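Local coordinates for protein CrmK (Actinoalloteichus sp. WH1-2216-6, PDB 5I1V) that is a flavoenzyme oxidase with covalently bound FAD that takes part in recycling shunt products during caerulomycin biosynthesis, at residues E67-S72 and N448-D453; A95-A100 and R199-S204; Y360-R365 and R422-D427. One frame throughout, in Å; residues are numbered along the deposited sequence.

Contact 1. Residues E67-S72 and N448-D453. With FAD (flavin-adenine dinucleotide), chain E.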
loop_
_atom_site.group_PDB
_atom_site.type_symbol
_atom_site.label_atom_id
_atom_site.label_comp_id
_atom_site.label_asym_id
_atom_site.label_seq_id
_atom_site.Cartn_x
_atom_site.Cartn_y
_atom_site.Cartn_z
ATOM N N GLU A 67 -20.914 -0.286 -3.089
ATOM C CA GLU A 67 -22.063 0.523 -3.508
ATOM C C GLU A 67 -22.026 1.867 -2.796
ATOM O O GLU A 67 -21.100 2.126 -2.040
ATOM C CB GLU A 67 -23.357 -0.182 -3.141
ATOM C CG GLU A 67 -23.628 -1.457 -3.899
ATOM C CD GLU A 67 -24.028 -1.242 -5.370
ATOM O OE1 GLU A 67 -24.457 -2.238 -5.985
ATOM O OE2 GLU A 67 -23.929 -0.111 -5.912
ATOM N N ALA A 68 -23.037 2.687 -3.021
ATOM C CA ALA A 68 -23.087 4.050 -2.529
ATOM C C ALA A 68 -23.714 4.120 -1.127
ATOM O O ALA A 68 -24.428 5.058 -0.816
ATOM C CB ALA A 68 -23.914 4.920 -3.460
ATOM N N PHE A 69 -23.456 3.148 -0.287
ATOM C CA PHE A 69 -24.116 3.108 1.021
ATOM C C PHE A 69 -23.672 4.251 1.875
ATOM O O PHE A 69 -24.439 4.746 2.682
ATOM C CB PHE A 69 -23.788 1.804 1.720
ATOM C CG PHE A 69 -24.345 0.589 1.029
ATOM C CD1 PHE A 69 -25.252 0.712 -0.004
ATOM C CD2 PHE A 69 -24.026 -0.665 1.476
ATOM C CE1 PHE A 69 -25.797 -0.397 -0.595
ATOM C CE2 PHE A 69 -24.585 -1.799 0.894
ATOM C CZ PHE A 69 -25.463 -1.649 -0.157
ATOM N N VAL A 70 -22.417 4.656 1.738
ATOM C CA VAL A 70 -21.910 5.773 2.582
ATOM C C VAL A 70 -22.214 7.110 1.891
ATOM O O VAL A 70 -22.610 8.064 2.525
ATOM C CB VAL A 70 -20.387 5.642 2.809
ATOM C CG1 VAL A 70 -19.845 6.826 3.611
ATOM C CG2 VAL A 70 -19.952 4.326 3.439
ATOM N N ALA A 71 -22.033 7.135 0.568
ATOM C CA ALA A 71 -21.873 8.333 -0.242
ATOM C C ALA A 71 -23.119 8.752 -1.056
ATOM O O ALA A 71 -23.059 9.704 -1.805
ATOM C CB ALA A 71 -20.668 8.145 -1.175
ATOM N N SER A 72 -24.254 8.092 -0.863
ATOM C CA SER A 72 -25.545 8.587 -1.352
ATOM C C SER A 72 -25.685 10.114 -1.297
ATOM O O SER A 72 -25.396 10.698 -0.271
ATOM C CB SER A 72 -26.678 7.973 -0.508
ATOM O OG SER A 72 -27.206 6.875 -1.173
ATOM N N ASN A 448 -20.555 -8.237 2.058
ATOM C CA ASN A 448 -19.411 -7.323 1.877
ATOM C C ASN A 448 -19.010 -7.091 0.389
ATOM O O ASN A 448 -18.132 -6.266 0.088
ATOM C CB ASN A 448 -18.256 -7.824 2.679
ATOM C CG ASN A 448 -18.217 -7.215 4.064
ATOM O OD1 ASN A 448 -18.868 -6.176 4.295
ATOM N ND2 ASN A 448 -17.477 -7.836 4.983
ATOM N N TYR A 449 -19.658 -7.806 -0.525
ATOM C CA TYR A 449 -19.652 -7.417 -1.960
ATOM C C TYR A 449 -21.080 -7.110 -2.417
ATOM O O TYR A 449 -21.622 -7.845 -3.230
ATOM C CB TYR A 449 -19.100 -8.535 -2.828
ATOM C CG TYR A 449 -17.659 -8.872 -2.515
ATOM C CD1 TYR A 449 -16.705 -7.873 -2.493
ATOM C CD2 TYR A 449 -17.245 -10.178 -2.333
ATOM C CE1 TYR A 449 -15.385 -8.136 -2.228
ATOM C CE2 TYR A 449 -15.907 -10.459 -2.040
ATOM C CZ TYR A 449 -14.996 -9.426 -1.985
ATOM O OH TYR A 449 -13.671 -9.630 -1.721
ATOM N N PRO A 450 -21.702 -6.062 -1.868
ATOM C CA PRO A 450 -23.126 -5.846 -2.144
ATOM C C PRO A 450 -23.397 -5.466 -3.593
ATOM O O PRO A 450 -22.628 -4.725 -4.174
ATOM C CB PRO A 450 -23.480 -4.622 -1.314
ATOM C CG PRO A 450 -22.170 -3.876 -1.215
ATOM C CD PRO A 450 -21.126 -4.941 -1.097
ATOM N N ASP A 451 -24.537 -5.900 -4.098
ATOM C CA ASP A 451 -24.886 -5.595 -5.495
ATOM C C ASP A 451 -26.330 -5.181 -5.530
ATOM O O ASP A 451 -27.215 -6.043 -5.393
ATOM C CB ASP A 451 -24.705 -6.860 -6.268
ATOM C CG ASP A 451 -25.131 -6.752 -7.718
ATOM O OD1 ASP A 451 -25.496 -5.648 -8.207
ATOM O OD2 ASP A 451 -25.081 -7.834 -8.361
ATOM N N ILE A 452 -26.597 -3.907 -5.769
ATOM C CA ILE A 452 -27.995 -3.454 -5.671
ATOM C C ILE A 452 -28.868 -4.045 -6.793
ATOM O O ILE A 452 -30.092 -4.006 -6.697
ATOM C CB ILE A 452 -28.188 -1.912 -5.637
ATOM C CG1 ILE A 452 -27.694 -1.277 -6.947
ATOM C CG2 ILE A 452 -27.599 -1.356 -4.326
ATOM C CD1 ILE A 452 -27.790 0.241 -7.063
ATOM N N ASP A 453 -28.233 -4.577 -7.840
ATOM C CA ASP A 453 -28.969 -5.304 -8.904
ATOM C C ASP A 453 -29.787 -6.481 -8.347
ATOM O O ASP A 453 -30.779 -6.847 -8.969
ATOM C CB ASP A 453 -28.044 -5.788 -10.025
ATOM C CG ASP A 453 -27.305 -4.641 -10.736
ATOM O OD1 ASP A 453 -27.738 -3.477 -10.618
ATOM O OD2 ASP A 453 -26.275 -4.902 -11.412
HETATM P PA FAD E . -16.717 1.494 4.099
HETATM O O1A FAD E . -17.021 1.874 2.671
HETATM O O2A FAD E . -16.109 2.573 4.946
HETATM O O5B FAD E . -18.005 0.922 4.792
HETATM C C5B FAD E . -18.675 -0.249 4.335
HETATM C C4B FAD E . -20.088 -0.281 4.933
HETATM O O4B FAD E . -19.931 -0.491 6.351
HETATM C C3B FAD E . -20.930 0.973 4.828
HETATM O O3B FAD E . -22.295 0.599 4.895
HETATM C C2B FAD E . -20.581 1.736 6.076
HETATM O O2B FAD E . -21.430 2.824 6.452
HETATM C C1B FAD E . -20.424 0.599 7.093
HETATM N N9A FAD E . -19.406 0.915 8.126
HETATM C C8A FAD E . -18.108 1.317 7.970
HETATM N N7A FAD E . -17.558 1.612 9.193
HETATM C C5A FAD E . -18.508 1.383 10.076
HETATM C C6A FAD E . -18.540 1.478 11.514
HETATM N N6A FAD E . -17.424 1.839 12.117
HETATM N N1A FAD E . -19.695 1.180 12.119
HETATM C C2A FAD E . -20.811 0.839 11.441
HETATM N N3A FAD E . -20.844 0.671 10.094
HETATM C C4A FAD E . -19.717 0.999 9.413
HETATM N N1 FAD E . -13.831 -8.693 2.087
HETATM C C2 FAD E . -13.417 -9.907 2.521
HETATM O O2 FAD E . -14.100 -10.539 3.335
HETATM N N3 FAD E . -12.268 -10.483 2.107
HETATM C C4 FAD E . -11.449 -9.946 1.211
HETATM O O4 FAD E . -10.379 -10.506 0.893
HETATM C C4X FAD E . -11.797 -8.633 0.689
HETATM N N5 FAD E . -11.005 -8.018 -0.231
HETATM C C5X FAD E . -11.307 -6.765 -0.606
HETATM C C6 FAD E . -10.426 -6.054 -1.421
HETATM C C7 FAD E . -10.678 -4.756 -1.863
HETATM C C7M FAD E . -9.653 -4.039 -2.751
HETATM C C8 FAD E . -11.946 -4.139 -1.420
HETATM C C8M FAD E . -12.329 -2.752 -1.859
HETATM C C9 FAD E . -12.854 -4.829 -0.609
HETATM C C9A FAD E . -12.577 -6.125 -0.179
HETATM N N10 FAD E . -13.455 -6.835 0.649
HETATM C C10 FAD E . -13.074 -8.071 1.137
HETATM C "C1'" FAD E . -14.818 -6.370 0.905
HETATM C "C2'" FAD E . -14.879 -5.587 2.176
HETATM O "O2'" FAD E . -14.925 -6.493 3.261
HETATM C "C3'" FAD E . -16.034 -4.644 2.214
HETATM O "O3'" FAD E . -15.927 -3.736 1.083
HETATM C "C4'" FAD E . -16.100 -3.884 3.556
HETATM O "O4'" FAD E . -17.466 -3.542 3.787
HETATM C "C5'" FAD E . -15.222 -2.649 3.518
HETATM O "O5'" FAD E . -15.251 -2.041 4.809
HETATM P P FAD E . -14.708 -0.553 4.878
HETATM O O1P FAD E . -13.387 -0.451 4.210
HETATM O O2P FAD E . -14.837 -0.041 6.278
HETATM O O3P FAD E . -15.786 0.215 3.942
#

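Contact 2. Residues A95-A100 and R199-S204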
loop_
_atom_site.group_PDB
_atom_site.type_symbol
_atom_site.label_atom_id
_atom_site.label_comp_id
_atom_site.label_asym_id
_atom_site.label_seq_id
_atom_site.Cartn_x
_atom_site.Cartn_y
_atom_site.Cartn_z
ATOM N N ALA A 95 -7.468 -9.476 25.001
ATOM C CA ALA A 95 -7.862 -9.477 23.586
ATOM C C ALA A 95 -7.222 -8.329 22.866
ATOM O O ALA A 95 -6.967 -7.306 23.491
ATOM C CB ALA A 95 -9.388 -9.363 23.488
ATOM N N PHE A 96 -7.034 -8.472 21.551
ATOM C CA PHE A 96 -6.521 -7.387 20.749
ATOM C C PHE A 96 -7.595 -6.337 20.420
ATOM O O PHE A 96 -8.639 -6.672 19.817
ATOM C CB PHE A 96 -5.871 -7.908 19.478
ATOM C CG PHE A 96 -4.650 -8.695 19.748
ATOM C CD1 PHE A 96 -3.425 -8.080 19.923
ATOM C CD2 PHE A 96 -4.741 -10.077 19.866
ATOM C CE1 PHE A 96 -2.316 -8.862 20.219
ATOM C CE2 PHE A 96 -3.641 -10.827 20.130
ATOM C CZ PHE A 96 -2.437 -10.241 20.299
ATOM N N GLU A 97 -7.329 -5.087 20.803
ATOM C CA GLU A 97 -8.239 -3.973 20.494
ATOM C C GLU A 97 -7.911 -3.424 19.120
ATOM O O GLU A 97 -6.753 -3.124 18.824
ATOM C CB GLU A 97 -8.078 -2.890 21.522
ATOM C CG GLU A 97 -9.142 -1.801 21.498
ATOM C CD GLU A 97 -8.797 -0.644 22.470
ATOM O OE1 GLU A 97 -7.789 -0.783 23.170
ATOM O OE2 GLU A 97 -9.472 0.422 22.480
ATOM N N VAL A 98 -8.929 -3.317 18.284
ATOM C CA VAL A 98 -8.776 -2.829 16.937
ATOM C C VAL A 98 -9.810 -1.728 16.728
ATOM O O VAL A 98 -11.002 -2.023 16.605
ATOM C CB VAL A 98 -8.988 -3.942 15.877
ATOM C CG1 VAL A 98 -8.875 -3.385 14.450
ATOM C CG2 VAL A 98 -8.008 -5.109 16.008
ATOM N N GLU A 99 -9.370 -0.483 16.643
ATOM C CA GLU A 99 -10.291 0.635 16.288
ATOM C C GLU A 99 -10.844 0.478 14.891
ATOM O O GLU A 99 -10.169 -0.092 14.013
ATOM C CB GLU A 99 -9.636 2.001 16.493
ATOM C CG GLU A 99 -9.683 2.341 17.965
ATOM C CD GLU A 99 -8.988 3.639 18.361
ATOM O OE1 GLU A 99 -8.259 4.220 17.514
ATOM O OE2 GLU A 99 -9.196 4.079 19.527
ATOM N N ALA A 100 -12.061 0.991 14.679
ATOM C CA ALA A 100 -12.835 0.706 13.426
ATOM C C ALA A 100 -12.125 1.218 12.219
ATOM O O ALA A 100 -12.316 0.725 11.075
ATOM C CB ALA A 100 -14.192 1.361 13.500
ATOM N N ARG A 199 -14.799 0.148 18.057
ATOM C CA ARG A 199 -13.655 -0.759 18.193
ATOM C C ARG A 199 -14.147 -2.181 18.373
ATOM O O ARG A 199 -15.258 -2.405 18.754
ATOM C CB ARG A 199 -12.709 -0.366 19.362
ATOM C CG ARG A 199 -13.364 -0.394 20.714
ATOM C CD ARG A 199 -12.692 0.518 21.765
ATOM N NE ARG A 199 -12.949 1.917 21.495
ATOM C CZ ARG A 199 -12.018 2.830 21.228
ATOM N NH1 ARG A 199 -10.740 2.526 21.312
ATOM N NH2 ARG A 199 -12.378 4.065 20.926
ATOM N N TYR A 200 -13.270 -3.123 18.095
ATOM C CA TYR A 200 -13.546 -4.555 18.159
ATOM C C TYR A 200 -12.457 -5.100 19.065
ATOM O O TYR A 200 -11.342 -4.535 19.135
ATOM C CB TYR A 200 -13.331 -5.245 16.803
ATOM C CG TYR A 200 -14.210 -4.893 15.645
ATOM C CD1 TYR A 200 -15.431 -5.519 15.496
ATOM C CD2 TYR A 200 -13.800 -3.992 14.654
ATOM C CE1 TYR A 200 -16.250 -5.290 14.398
ATOM C CE2 TYR A 200 -14.625 -3.733 13.540
ATOM C CZ TYR A 200 -15.849 -4.398 13.414
ATOM O OH TYR A 200 -16.703 -4.220 12.335
ATOM N N TRP A 201 -12.735 -6.218 19.678
ATOM C CA TRP A 201 -11.731 -6.980 20.402
ATOM C C TRP A 201 -11.682 -8.382 19.822
ATOM O O TRP A 201 -12.698 -9.073 19.710
ATOM C CB TRP A 201 -12.052 -7.044 21.904
ATOM C CG TRP A 201 -11.755 -5.788 22.663
ATOM C CD1 TRP A 201 -10.589 -5.433 23.230
ATOM C CD2 TRP A 201 -12.667 -4.709 22.905
ATOM N NE1 TRP A 201 -10.707 -4.197 23.846
ATOM C CE2 TRP A 201 -11.978 -3.735 23.659
ATOM C CE3 TRP A 201 -13.998 -4.495 22.592
ATOM C CZ2 TRP A 201 -12.594 -2.565 24.118
ATOM C CZ3 TRP A 201 -14.614 -3.325 23.025
ATOM C CH2 TRP A 201 -13.917 -2.388 23.799
ATOM N N LEU A 202 -10.458 -8.832 19.524
ATOM C CA LEU A 202 -10.248 -10.091 18.927
ATOM C C LEU A 202 -9.460 -11.031 19.818
ATOM O O LEU A 202 -8.409 -10.665 20.338
ATOM C CB LEU A 202 -9.494 -9.931 17.592
ATOM C CG LEU A 202 -10.107 -8.961 16.574
ATOM C CD1 LEU A 202 -9.143 -8.721 15.425
ATOM C CD2 LEU A 202 -11.389 -9.507 16.016
ATOM N N ARG A 203 -9.928 -12.272 19.884
ATOM C CA ARG A 203 -9.215 -13.317 20.585
ATOM C C ARG A 203 -9.802 -14.687 20.258
ATOM O O ARG A 203 -10.968 -14.794 20.001
ATOM C CB ARG A 203 -9.293 -13.009 22.091
ATOM C CG ARG A 203 -10.143 -13.902 22.923
ATOM C CD ARG A 203 -10.192 -13.393 24.362
ATOM N NE ARG A 203 -9.149 -13.957 25.184
ATOM C CZ ARG A 203 -9.231 -15.160 25.759
ATOM N NH1 ARG A 203 -10.329 -15.907 25.595
ATOM N NH2 ARG A 203 -8.219 -15.626 26.494
ATOM N N SER A 204 -8.993 -15.733 20.259
ATOM C CA SER A 204 -9.498 -17.108 20.124
ATOM C C SER A 204 -10.349 -17.454 21.308
ATOM O O SER A 204 -9.959 -17.189 22.444
ATOM C CB SER A 204 -8.350 -18.119 20.085
ATOM O OG SER A 204 -7.513 -17.848 18.998
HETATM O O HOH W 1 -10.042 6.414 20.314
#

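Contact 3. Residues Y360-R365 and R422-D427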
loop_
_atom_site.group_PDB
_atom_site.type_symbol
_atom_site.label_atom_id
_atom_site.label_comp_id
_atom_site.label_asym_id
_atom_site.label_seq_id
_atom_site.Cartn_x
_atom_site.Cartn_y
_atom_site.Cartn_z
ATOM N N TYR A 360 -17.587 -18.402 -20.870
ATOM C CA TYR A 360 -16.627 -18.260 -21.990
ATOM C C TYR A 360 -17.092 -17.227 -23.009
ATOM O O TYR A 360 -16.310 -16.386 -23.466
ATOM C CB TYR A 360 -16.331 -19.587 -22.655
ATOM C CG TYR A 360 -15.166 -19.510 -23.617
ATOM C CD1 TYR A 360 -13.855 -19.500 -23.158
ATOM C CD2 TYR A 360 -15.380 -19.432 -24.995
ATOM C CE1 TYR A 360 -12.779 -19.440 -24.053
ATOM C CE2 TYR A 360 -14.322 -19.344 -25.891
ATOM C CZ TYR A 360 -13.032 -19.361 -25.430
ATOM O OH TYR A 360 -11.996 -19.275 -26.359
ATOM N N ARG A 361 -18.374 -17.259 -23.322
ATOM C CA ARG A 361 -18.932 -16.378 -24.346
ATOM C C ARG A 361 -18.740 -14.898 -24.028
ATOM O O ARG A 361 -18.353 -14.113 -24.891
ATOM C CB ARG A 361 -20.429 -16.661 -24.516
ATOM C CG ARG A 361 -21.045 -16.022 -25.754
ATOM C CD ARG A 361 -21.651 -14.647 -25.485
ATOM N NE ARG A 361 -23.090 -14.749 -25.226
ATOM C CZ ARG A 361 -23.998 -13.846 -25.584
ATOM N NH1 ARG A 361 -23.649 -12.733 -26.234
ATOM N NH2 ARG A 361 -25.275 -14.068 -25.301
ATOM N N HIS A 362 -19.028 -14.519 -22.781
ATOM C CA HIS A 362 -18.805 -13.149 -22.319
ATOM C C HIS A 362 -17.324 -12.848 -22.073
ATOM O O HIS A 362 -16.860 -11.738 -22.326
ATOM C CB HIS A 362 -19.632 -12.905 -21.057
ATOM C CG HIS A 362 -21.103 -12.956 -21.291
ATOM N ND1 HIS A 362 -21.801 -11.910 -21.866
ATOM C CD2 HIS A 362 -22.009 -13.940 -21.084
ATOM C CE1 HIS A 362 -23.076 -12.244 -21.982
ATOM N NE2 HIS A 362 -23.229 -13.470 -21.514
ATOM N N LEU A 363 -16.564 -13.821 -21.570
ATOM C CA LEU A 363 -15.102 -13.631 -21.385
ATOM C C LEU A 363 -14.275 -13.565 -22.678
ATOM O O LEU A 363 -13.221 -12.936 -22.678
ATOM C CB LEU A 363 -14.521 -14.718 -20.479
ATOM C CG LEU A 363 -15.053 -14.729 -19.034
ATOM C CD1 LEU A 363 -14.681 -16.053 -18.374
ATOM C CD2 LEU A 363 -14.499 -13.546 -18.241
ATOM N N SER A 364 -14.713 -14.208 -23.773
ATOM C CA SER A 364 -14.003 -13.985 -25.059
ATOM C C SER A 364 -14.618 -12.931 -25.998
ATOM O O SER A 364 -13.989 -12.568 -26.995
ATOM C CB SER A 364 -13.847 -15.289 -25.847
ATOM O OG SER A 364 -15.093 -15.869 -26.048
ATOM N N ARG A 365 -15.833 -12.466 -25.703
ATOM C CA ARG A 365 -16.537 -11.466 -26.526
ATOM C C ARG A 365 -15.518 -10.422 -27.020
ATOM O O ARG A 365 -14.935 -9.688 -26.219
ATOM C CB ARG A 365 -17.648 -10.779 -25.689
ATOM C CG ARG A 365 -18.995 -10.633 -26.393
ATOM C CD ARG A 365 -20.129 -10.286 -25.418
ATOM N NE ARG A 365 -20.079 -8.903 -24.933
ATOM C CZ ARG A 365 -20.911 -8.374 -24.025
ATOM N NH1 ARG A 365 -21.886 -9.101 -23.484
ATOM N NH2 ARG A 365 -20.780 -7.101 -23.652
ATOM N N ARG A 422 -23.315 -7.238 -15.756
ATOM C CA ARG A 422 -24.678 -7.640 -15.502
ATOM C C ARG A 422 -25.112 -8.829 -16.341
ATOM O O ARG A 422 -25.797 -9.735 -15.855
ATOM C CB ARG A 422 -25.616 -6.487 -15.715
ATOM C CG ARG A 422 -25.611 -5.530 -14.535
ATOM C CD ARG A 422 -26.209 -4.205 -14.929
ATOM N NE ARG A 422 -26.296 -3.348 -13.776
ATOM C CZ ARG A 422 -26.548 -2.054 -13.842
ATOM N NH1 ARG A 422 -26.752 -1.462 -15.020
ATOM N NH2 ARG A 422 -26.611 -1.365 -12.721
ATOM N N GLU A 423 -24.694 -8.805 -17.599
ATOM C CA GLU A 423 -25.083 -9.854 -18.550
ATOM C C GLU A 423 -24.350 -11.168 -18.289
ATOM O O GLU A 423 -24.985 -12.228 -18.289
ATOM C CB GLU A 423 -24.889 -9.350 -19.983
ATOM C CG GLU A 423 -25.969 -8.329 -20.328
ATOM C CD GLU A 423 -26.015 -7.891 -21.793
ATOM O OE1 GLU A 423 -25.043 -8.158 -22.549
ATOM O OE2 GLU A 423 -27.017 -7.215 -22.165
ATOM N N ILE A 424 -23.044 -11.110 -18.007
ATOM C CA ILE A 424 -22.331 -12.351 -17.689
ATOM C C ILE A 424 -22.921 -13.024 -16.462
ATOM O O ILE A 424 -23.086 -14.244 -16.450
ATOM C CB ILE A 424 -20.813 -12.207 -17.556
ATOM C CG1 ILE A 424 -20.173 -13.590 -17.348
ATOM C CG2 ILE A 424 -20.395 -11.255 -16.418
ATOM C CD1 ILE A 424 -18.651 -13.577 -17.450
ATOM N N TYR A 425 -23.232 -12.236 -15.415
ATOM C CA TYR A 425 -23.734 -12.791 -14.170
ATOM C C TYR A 425 -25.146 -13.300 -14.378
ATOM O O TYR A 425 -25.504 -14.350 -13.850
ATOM C CB TYR A 425 -23.711 -11.697 -13.110
ATOM C CG TYR A 425 -24.063 -12.044 -11.703
ATOM C CD1 TYR A 425 -23.064 -12.400 -10.787
ATOM C CD2 TYR A 425 -25.359 -11.886 -11.235
ATOM C CE1 TYR A 425 -23.383 -12.644 -9.446
ATOM C CE2 TYR A 425 -25.672 -12.130 -9.911
ATOM C CZ TYR A 425 -24.671 -12.503 -9.029
ATOM O OH TYR A 425 -25.031 -12.686 -7.726
ATOM N N ARG A 426 -25.948 -12.574 -15.143
ATOM C CA ARG A 426 -27.313 -13.021 -15.386
ATOM C C ARG A 426 -27.309 -14.323 -16.176
ATOM O O ARG A 426 -28.027 -15.239 -15.840
ATOM C CB ARG A 426 -28.160 -12.002 -16.138
ATOM C CG ARG A 426 -29.546 -12.570 -16.463
ATOM C CD ARG A 426 -30.233 -11.831 -17.589
ATOM N NE ARG A 426 -29.403 -11.719 -18.781
ATOM C CZ ARG A 426 -29.529 -10.749 -19.691
ATOM N NH1 ARG A 426 -30.470 -9.797 -19.560
ATOM N NH2 ARG A 426 -28.707 -10.722 -20.740
ATOM N N ASP A 427 -26.486 -14.396 -17.203
ATOM C CA ASP A 427 -26.455 -15.591 -18.054
ATOM C C ASP A 427 -25.944 -16.798 -17.298
ATOM O O ASP A 427 -26.555 -17.872 -17.360
ATOM C CB ASP A 427 -25.616 -15.324 -19.289
ATOM C CG ASP A 427 -26.313 -14.391 -20.283
ATOM O OD1 ASP A 427 -27.495 -14.009 -20.070
ATOM O OD2 ASP A 427 -25.664 -14.050 -21.299
#

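Contact 1. Residues E67-S72 and N448-D453
The carboxylate of E67 reaches across to the backbone of I452, and this one polar bond ties the two loops directly: I452 N gives its hydrogen to E67 OE1 at 2.7 Å, with a nearly straight N-H...O angle of 164°. The amide comes in above the carboxylate plane, 38° out of it. A bend at chi2 (-73°) turns the E67 chain past P450, so that its CG lies 3.4 Å from P450 O and the carboxylate ends up at I452. E67 OE1 is also close to a like charge, D451 OD1; K341 forms salt bridges with both oxygens and probably offsets their repulsion. D451 OD1 accepts in addition from D453 N at 3.0 Å, an Asx turn that shapes the chain just where it enters the short 3-10 segment.

Apolar packing fills the space beside this bond. The F69 ring takes P450 obliquely, CE2 standing 3.8 Å from P450 CB, while I452 CG2 approaches the ring edge near its plane. E67 CB lies over one face of the same ring, 3.5 Å above the plane and toward the rim, and H493 stacks with the phenyl group as well.

The cofactor contacts come from both loops. N448 OD1 accepts from the ribityl hydroxyl O4' of FAD at 3.0 Å, and Y449 OH sits 3.2 Å from FAD C4X of the isoalloxazine. On the other loop, V70 CG2 and F69 CB pack near the adenosine ribose, F69 CB being 3.7 Å from FAD O3B. Here the PCMH-type FAD-binding region and the berberine-like C-terminal region meet over an extended FAD, a seam typical of the oxygen-dependent FAD-linked oxidoreductases.

Contact 2. Residues A95-A100 and R199-S204
Two neighbouring antiparallel strands, 95-99 and 196-202, run side by side in the five-stranded sheet of the FAD-binding region, F96 facing L202 and V98 facing Y200 as hydrogen-bonded pairs. F96 N donates to L202 O at 2.9 Å and L202 N returns a bond to F96 O; V98 N to Y200 O, at 2.8 Å, and Y200 N to V98 O repeat the pattern. E97 and W201 form the non-hydrogen-bonded pair between them, and E99 with R199 the next one beyond V98 and Y200.

The face with E97, E99, R199 and W201 carries the charged side chains. R199 NH1 is shared by two carboxylates: it gives one bond to E97 OE2 at 2.7 Å, met nearly head-on down the C-O bond, and another to the anti lone pair of E99 OE2 at 2.8 Å. E97 OE2 lies close to the guanidinium plane, whereas E99 OE2 is tilted 28° from it. A fold at chi3 (72°) brings the guanidinium back over the neighbouring strand, and E156, on the strand flanking R199, binds NE. A leucine in place of R199 would probably leave E97 and E99 facing each other without the cation that joins them. Beyond this network E97 CG lies 3.7 Å from W201 NE1, the carboxylate and indole planes only 19° apart, while the indole N-H is spent on D90.

This sheet belongs to the PCMH-type FAD fold, and A100, just past the end of strand 95-99, touches FAD. F96, V98, Y200 and L202 line the other face, where V98 CG2 meets L202 CD1 at 3.8 Å and helix 104-115 covers F96 and V98. At the far end of the pair, A95 CB packs 3.9 Å from W201 CB.

Contact 3. Residues Y360-R365 and R422-D427
H362 lies flat against the backbone of I424, its ring bridging helices 353-364 and 414-428. These two helices form an antiparallel pair, the local axes 166° apart and 9.7 Å from each other, well away from the flavin. I424 CA sits over one face of the imidazole, 3.9 Å from the ring centroid and nearly on its normal, a CH-pi contact, with E423 C over the same face toward the rim. R361 NE lies over the opposite face, so the ring is sandwiched between its own helix neighbour and the facing helix.

With CG anti to the carbonyl carbon (chi1 -65°), H362 points its ring across the gap and brings NE2 to D427. The two side chains cross at about a right angle, ring and carboxylate planes 47° apart. NE2 donates to D427 OD2 at 2.5 Å, unusually short and of doubtful exact length; the oxygen stays close to the ring plane and is met on its anti side, but from out of the carboxylate plane. The other oxygen, D427 OD1, is met on its syn side by R426 NE at 3.2 Å, again tilted out of the plane, so the carboxylate is held from both oxygens. R361 NH2 hovers near OD2 too, but with the oxygen well out of its guanidinium plane, so only charge acts there.

Beside the root of the imidazole, the I424 and H362 side chains slide past each other in opposite directions, the two CB atoms 3.8 Å apart, and I424 CD1 reaches L363 CG. W420, on the same helix as I424, adds a bond from its indole NE1 to H362 O.

At the other end of the interface R365, whose main polar partner is D367, turns its guanidinium steeply against the carboxylate plane of E423; the salt bridge between R365 NH1 and E423 OE1 is weak, at 3.4 Å.

Contacts 1 and 2 are both largely buried and both reach the cofactor, contact 1 at the ribityl chain, flavin and ribose, contact 2 through A100 alone. Contact 3 is only partly buried, its centre about 23 Å from the centre of the chain, and holds two helices rather than loops or strands. The chemistry follows: one carboxylate-to-amide bond plus packing joins the loops of contact 1, regular backbone pairing, with a salt-bridge network on one face, carries contact 2, and side chains do most of the work in contact 3, one of them packed on the facing backbone. Contacts 1 and 3 meet directly, D453 OD2 to R422 NE at 2.8 Å, a salt bridge, whereas contacts 2 and 3 lie on opposite sides of the chain's centre.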